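Local coordinates for chitin binding protein (Streptomyces lividans, PDB 5FTZ) that probably cleaves chitin oxidatively as a copper-dependent lytic polysaccharide monooxygenase of family AA10, its copper held in a histidine brace, at residues T88-T93 against P131-S136; T4-S9 against T82-F87. All coordinates share one frame; numbering follows the deposited sequence.

Interaction 1. Residues T88-T93 against P131-S136; sequences TARHAT and PPATLS. With CU (copper (II) ion), chain B.
Pro131 meets the 88-93 loop at two points. Its ring atom CD lies 3.1 Å from His91 O and 3.5 Å from Thr93 OG1, the side chains of Pro131 and Thr93 crossing at about a right angle. That hydroxyl donates to His91 O, a 2.8 Å bond from Thr93 OG1 that ties the loop to the start of strand 93-100. At its other end Pro131 offers its carbonyl: Arg90 NE gives a hydrogen bond to Pro131 O at 2.8 Å, fairly straight (158° at the hydrogen), lying in the carbonyl plane but tilted a little from the guanidinium plane. The arginine chain leaves with CG beside the backbone N (chi1 -68°) and bends at chi3 (61°), which turns NE back onto the carbonyl. Pro132 adds little, its CA 3.9 Å from Arg90 NH2. Ala133 comes last: its N sits over one face of the guanidinium, off toward the rim, and its CB is 4.0 Å from Arg90 CD. Arg90 is also the centre of an inverse gamma turn that ends at His91, whose NE2 binds copper at 1.9 Å; the amino-terminal nitrogen of His1 ligates the same ion, as in the histidine brace of these enzymes. The contact thus joins the copper-bearing loop to the loop that leads into strand 134-140. Trp155 from strand 148-157 bonds Thr93 OG1, Tyr126 and Phe87 pack on Pro131, and Ala133 pairs by backbone with Phe87 at the end of strand 80-87.

Interaction 2. Residues T4-S9 against T82-F87; sequences TDLPVS and TFRWQF
Asp5 and Arg84 form a side-on salt bridge, the carboxylate and guanidinium planes 54° apart. Arg84 NE reaches Asp5 OD1 at 2.9 Å on its syn side, while Arg84 NH2 meets Asp5 OD2 at 3.0 Å from above the carboxylate plane. Gln86 NE2 donates to the same Asp5 OD2 from the opposite face, at 2.9 Å and with its amide plane at right angles to the carboxylate; its OE1 is taken by Thr134. The Arg84 chain starts with CG anti to the backbone N (chi1 -174°) and bends at chi3, bringing the NE and NH2 edge to the acid. Backbone bonds tie the antiparallel strands 2-6 and 80-87: Asp5 N and, weakly, Leu6 N both point to Arg84 O, and Arg84 N returns a 3.0 Å bond to Leu6 O. Asp5 and Leu6 thus face one residue, a classic beta bulge. In van der Waals contact, Leu6 CD1 lies over the centre of the guanidinium face, 3.4 Å from Arg84 CZ. On the other face of the sheet Thr4 CG2 makes a CH-pi contact with the Trp85 five-membered ring, 3.5 Å from its centroid. Pro7, after a cis peptide bond, makes an apolar contact, its CD 3.7 Å from Phe83 CD2. Cutting Arg84 back to an alanine is likely to leave the Asp5 carboxylate without its charge partner and Leu6 CD1 without the flat surface beneath it. The chemistry is divided by the sheet: charge and amide grip Asp5 on one side, a methyl over the Trp85 ring marks the other, and the bulge probably helps bring the carboxylate to Arg84 and Gln86.

Both contacts reach the three-stranded sheet of 2-6, 80-87 and 134-140, with strand 80-87 in the middle. Interaction 2 pairs it with strand 2-6 and lies nearer the centre of the chain; interaction 1 follows on from its end, where the chain runs into the copper loop near the surface. The two contacts are joined through strand 134-140, which pairs with 80-87 on the side away from 2-6. Interaction 2 buries about twice the area, through strand pairing, a salt bridge and aromatic packing. Interaction 1 instead uses a single arginine-to-carbonyl bond and proline packing beside the metal site.

Interaction 1. Residues T88-T93 against P131-S136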
loop_
_atom_site.group_PDB
_atom_site.type_symbol
_atom_site.label_atom_id
_atom_site.label_comp_id
_atom_site.label_asym_id
_atom_site.label_seq_id
_atom_site.Cartn_x
_atom_site.Cartn_y
_atom_site.Cartn_z
ATOM N N THR A 88 -2.376 -18.070 8.384
ATOM C CA THR A 88 -1.404 -18.883 7.669
ATOM C C THR A 88 -0.622 -18.037 6.671
ATOM O O THR A 88 0.431 -18.499 6.212
ATOM C CB THR A 88 -2.076 -20.035 6.926
ATOM O OG1 THR A 88 -3.032 -19.502 6.023
ATOM C CG2 THR A 88 -2.849 -20.923 7.888
ATOM N N ALA A 89 -1.138 -16.854 6.294
ATOM C CA ALA A 89 -0.400 -15.875 5.484
ATOM C C ALA A 89 -0.749 -14.472 6.023
ATOM O O ALA A 89 -1.932 -14.041 5.971
ATOM C CB ALA A 89 -0.713 -16.019 4.031
ATOM N N ARG A 90 0.253 -13.742 6.516
ATOM C CA ARG A 90 0.054 -12.464 7.258
ATOM C C ARG A 90 0.080 -11.194 6.369
ATOM O O ARG A 90 1.004 -10.376 6.412
ATOM C CB ARG A 90 1.138 -12.344 8.301
ATOM C CG ARG A 90 1.002 -13.372 9.418
ATOM C CD ARG A 90 2.343 -13.674 10.035
ATOM N NE ARG A 90 2.938 -12.498 10.614
ATOM C CZ ARG A 90 4.151 -12.463 11.142
ATOM N NH1 ARG A 90 4.897 -13.579 11.232
ATOM N NH2 ARG A 90 4.602 -11.309 11.606
ATOM N N HIS A 91 -0.952 -11.028 5.606
ATOM C CA HIS A 91 -0.943 -9.986 4.581
ATOM C C HIS A 91 -1.033 -8.615 5.213
ATOM O O HIS A 91 -1.624 -8.454 6.305
ATOM C CB HIS A 91 -2.193 -10.099 3.732
ATOM C CG HIS A 91 -2.361 -11.399 3.027
ATOM N ND1 HIS A 91 -1.423 -11.892 2.149
ATOM C CD2 HIS A 91 -3.355 -12.325 3.087
ATOM C CE1 HIS A 91 -1.828 -13.048 1.677
ATOM N NE2 HIS A 91 -2.985 -13.342 2.246
ATOM N N ALA A 92 -0.460 -7.620 4.569
ATOM C CA ALA A 92 -0.713 -6.217 4.878
ATOM C C ALA A 92 -2.233 -6.032 4.957
ATOM O O ALA A 92 -2.979 -6.493 4.101
ATOM C CB ALA A 92 -0.126 -5.304 3.819
ATOM N N THR A 93 -2.685 -5.308 5.987
ATOM C CA THR A 93 -4.066 -5.286 6.359
ATOM C C THR A 93 -4.588 -3.856 6.394
ATOM O O THR A 93 -3.950 -2.963 6.997
ATOM C CB THR A 93 -4.205 -5.933 7.752
ATOM O OG1 THR A 93 -3.840 -7.336 7.572
ATOM C CG2 THR A 93 -5.633 -5.821 8.306
ATOM N N PRO A 131 -0.181 -8.203 10.370
ATOM C CA PRO A 131 -0.428 -8.686 11.699
ATOM C C PRO A 131 0.591 -9.748 12.109
ATOM O O PRO A 131 1.160 -10.373 11.226
ATOM C CB PRO A 131 -1.821 -9.313 11.600
ATOM C CG PRO A 131 -1.896 -9.780 10.167
ATOM C CD PRO A 131 -1.182 -8.718 9.394
ATOM N N PRO A 132 0.709 -9.988 13.422
ATOM C CA PRO A 132 1.430 -11.212 13.885
ATOM C C PRO A 132 0.662 -12.464 13.445
ATOM O O PRO A 132 -0.530 -12.354 13.112
ATOM C CB PRO A 132 1.372 -11.048 15.388
ATOM C CG PRO A 132 0.088 -10.241 15.650
ATOM C CD PRO A 132 0.014 -9.281 14.493
ATOM N N ALA A 133 1.280 -13.651 13.462
ATOM C CA ALA A 133 0.587 -14.883 13.091
ATOM C C ALA A 133 -0.600 -15.224 13.957
ATOM O O ALA A 133 -1.542 -15.902 13.493
ATOM C CB ALA A 133 1.575 -16.027 13.115
ATOM N N THR A 134 -0.624 -14.770 15.190
ATOM C CA THR A 134 -1.790 -14.876 16.076
ATOM C C THR A 134 -2.040 -13.464 16.570
ATOM O O THR A 134 -1.165 -12.903 17.239
ATOM C CB THR A 134 -1.587 -15.779 17.318
ATOM O OG1 THR A 134 -1.206 -17.110 16.913
ATOM C CG2 THR A 134 -2.846 -15.876 18.141
ATOM N N LEU A 135 -3.183 -12.889 16.231
ATOM C CA LEU A 135 -3.554 -11.527 16.621
ATOM C C LEU A 135 -4.678 -11.582 17.571
ATOM O O LEU A 135 -5.779 -12.088 17.209
ATOM C CB LEU A 135 -3.962 -10.681 15.419
ATOM C CG LEU A 135 -4.413 -9.259 15.743
ATOM C CD1 LEU A 135 -3.369 -8.376 16.405
ATOM C CD2 LEU A 135 -4.860 -8.612 14.453
ATOM N N SER A 136 -4.507 -10.986 18.749
ATOM C CA SER A 136 -5.523 -10.904 19.772
ATOM C C SER A 136 -5.766 -9.432 20.037
ATOM O O SER A 136 -4.809 -8.668 20.248
ATOM C CB SER A 136 -5.041 -11.539 21.055
ATOM O OG SER A 136 -4.934 -12.938 20.948
HETATM CU CU CU B . -3.961 -14.981 2.289
#

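Interaction 2. Residues T4-S9 against T82-F87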
loop_
_atom_site.group_PDB
_atom_site.type_symbol
_atom_site.label_atom_id
_atom_site.label_comp_id
_atom_site.label_asym_id
_atom_site.label_seq_id
_atom_site.Cartn_x
_atom_site.Cartn_y
_atom_site.Cartn_z
ATOM N N THR A 4 -10.932 -16.682 12.464
ATOM C CA THR A 4 -11.030 -16.393 13.890
ATOM C C THR A 4 -11.138 -17.697 14.675
ATOM O O THR A 4 -11.906 -18.608 14.326
ATOM C CB THR A 4 -12.250 -15.531 14.212
ATOM O OG1 THR A 4 -13.323 -16.035 13.458
ATOM C CG2 THR A 4 -12.037 -14.057 13.845
ATOM N N ASP A 5 -10.395 -17.742 15.763
ATOM C CA ASP A 5 -10.579 -18.839 16.725
ATOM C C ASP A 5 -11.157 -18.376 18.059
ATOM O O ASP A 5 -11.556 -19.214 18.819
ATOM C CB ASP A 5 -9.334 -19.742 16.882
ATOM C CG ASP A 5 -8.276 -19.125 17.604
ATOM O OD1 ASP A 5 -8.246 -17.922 17.785
ATOM O OD2 ASP A 5 -7.361 -19.855 18.089
ATOM N N LEU A 6 -11.338 -17.070 18.239
ATOM C CA LEU A 6 -12.110 -16.536 19.373
ATOM C C LEU A 6 -12.944 -15.374 18.881
ATOM O O LEU A 6 -12.370 -14.371 18.425
ATOM C CB LEU A 6 -11.245 -16.042 20.557
ATOM C CG LEU A 6 -10.469 -17.093 21.273
ATOM C CD1 LEU A 6 -9.453 -16.462 22.189
ATOM C CD2 LEU A 6 -11.403 -18.044 22.036
ATOM N N PRO A 7 -14.292 -15.453 18.927
ATOM C CA PRO A 7 -15.073 -16.656 19.189
ATOM C C PRO A 7 -14.882 -17.608 17.990
ATOM O O PRO A 7 -14.782 -17.130 16.851
ATOM C CB PRO A 7 -16.515 -16.105 19.227
ATOM C CG PRO A 7 -16.516 -14.888 18.368
ATOM C CD PRO A 7 -15.110 -14.345 18.403
ATOM N N VAL A 8 -14.799 -18.892 18.256
ATOM C CA VAL A 8 -14.445 -19.838 17.203
ATOM C C VAL A 8 -15.426 -19.778 16.045
ATOM O O VAL A 8 -16.648 -19.833 16.235
ATOM C CB VAL A 8 -14.222 -21.247 17.761
ATOM C CG1 VAL A 8 -15.481 -21.837 18.298
ATOM C CG2 VAL A 8 -13.594 -22.110 16.701
ATOM N N SER A 9 -14.902 -19.703 14.831
ATOM C CA SER A 9 -15.702 -19.577 13.619
ATOM C C SER A 9 -16.118 -20.913 13.072
ATOM O O SER A 9 -15.569 -21.957 13.396
ATOM C CB SER A 9 -14.927 -18.805 12.571
ATOM O OG SER A 9 -13.662 -19.433 12.302
ATOM N N THR A 82 -11.595 -10.815 24.191
ATOM C CA THR A 82 -10.455 -10.951 23.257
ATOM C C THR A 82 -10.882 -11.653 21.997
ATOM O O THR A 82 -11.225 -12.834 22.025
ATOM C CB THR A 82 -9.318 -11.700 23.920
ATOM O OG1 THR A 82 -8.783 -10.865 24.954
ATOM C CG2 THR A 82 -8.212 -12.020 22.944
ATOM N N PHE A 83 -10.849 -10.923 20.881
ATOM C CA PHE A 83 -11.097 -11.494 19.568
ATOM C C PHE A 83 -9.758 -11.946 19.036
ATOM O O PHE A 83 -8.757 -11.228 19.212
ATOM C CB PHE A 83 -11.763 -10.441 18.647
ATOM C CG PHE A 83 -13.127 -10.092 19.079
ATOM C CD1 PHE A 83 -13.338 -9.061 20.015
ATOM C CD2 PHE A 83 -14.213 -10.781 18.604
ATOM C CE1 PHE A 83 -14.606 -8.765 20.452
ATOM C CE2 PHE A 83 -15.489 -10.463 19.038
ATOM C CZ PHE A 83 -15.674 -9.463 19.967
ATOM N N ARG A 84 -9.679 -13.140 18.442
ATOM C CA ARG A 84 -8.405 -13.657 18.027
ATOM C C ARG A 84 -8.494 -14.313 16.647
ATOM O O ARG A 84 -9.411 -15.111 16.385
ATOM C CB ARG A 84 -7.913 -14.669 19.048
ATOM C CG ARG A 84 -6.513 -15.185 18.810
ATOM C CD ARG A 84 -5.958 -16.025 19.966
ATOM N NE ARG A 84 -6.567 -17.314 20.009
ATOM C CZ ARG A 84 -6.668 -18.088 21.094
ATOM N NH1 ARG A 84 -6.211 -17.675 22.276
ATOM N NH2 ARG A 84 -7.247 -19.268 20.999
ATOM N N TRP A 85 -7.524 -13.960 15.818
ATOM C CA TRP A 85 -7.301 -14.523 14.496
ATOM C C TRP A 85 -6.077 -15.381 14.529
ATOM O O TRP A 85 -5.036 -15.015 15.157
ATOM C CB TRP A 85 -7.061 -13.431 13.445
ATOM C CG TRP A 85 -8.312 -12.655 13.037
ATOM C CD1 TRP A 85 -8.920 -11.651 13.778
ATOM C CD2 TRP A 85 -9.126 -12.843 11.904
ATOM N NE1 TRP A 85 -10.041 -11.222 13.165
ATOM C CE2 TRP A 85 -10.171 -11.876 11.965
ATOM C CE3 TRP A 85 -9.049 -13.681 10.806
ATOM C CZ2 TRP A 85 -11.178 -11.825 10.974
ATOM C CZ3 TRP A 85 -10.028 -13.611 9.824
ATOM C CH2 TRP A 85 -11.066 -12.660 9.908
ATOM N N GLN A 86 -6.093 -16.423 13.718
ATOM C CA GLN A 86 -4.900 -17.232 13.422
ATOM C C GLN A 86 -4.664 -17.097 11.943
ATOM O O GLN A 86 -5.599 -17.222 11.128
ATOM C CB GLN A 86 -5.141 -18.709 13.753
ATOM C CG GLN A 86 -5.464 -18.976 15.199
ATOM C CD GLN A 86 -4.366 -18.766 16.204
ATOM O OE1 GLN A 86 -3.208 -18.547 15.847
ATOM N NE2 GLN A 86 -4.727 -18.844 17.472
ATOM N N PHE A 87 -3.437 -16.744 11.517
ATOM C CA PHE A 87 -3.158 -16.559 10.122
ATOM C C PHE A 87 -2.157 -17.623 9.592
ATOM O O PHE A 87 -1.223 -17.991 10.291
ATOM C CB PHE A 87 -2.519 -15.190 9.904
ATOM C CG PHE A 87 -3.369 -14.047 10.373
ATOM C CD1 PHE A 87 -4.510 -13.674 9.718
ATOM C CD2 PHE A 87 -3.052 -13.365 11.547
ATOM C CE1 PHE A 87 -5.272 -12.613 10.179
ATOM C CE2 PHE A 87 -3.817 -12.323 11.997
ATOM C CZ PHE A 87 -4.938 -11.940 11.324
#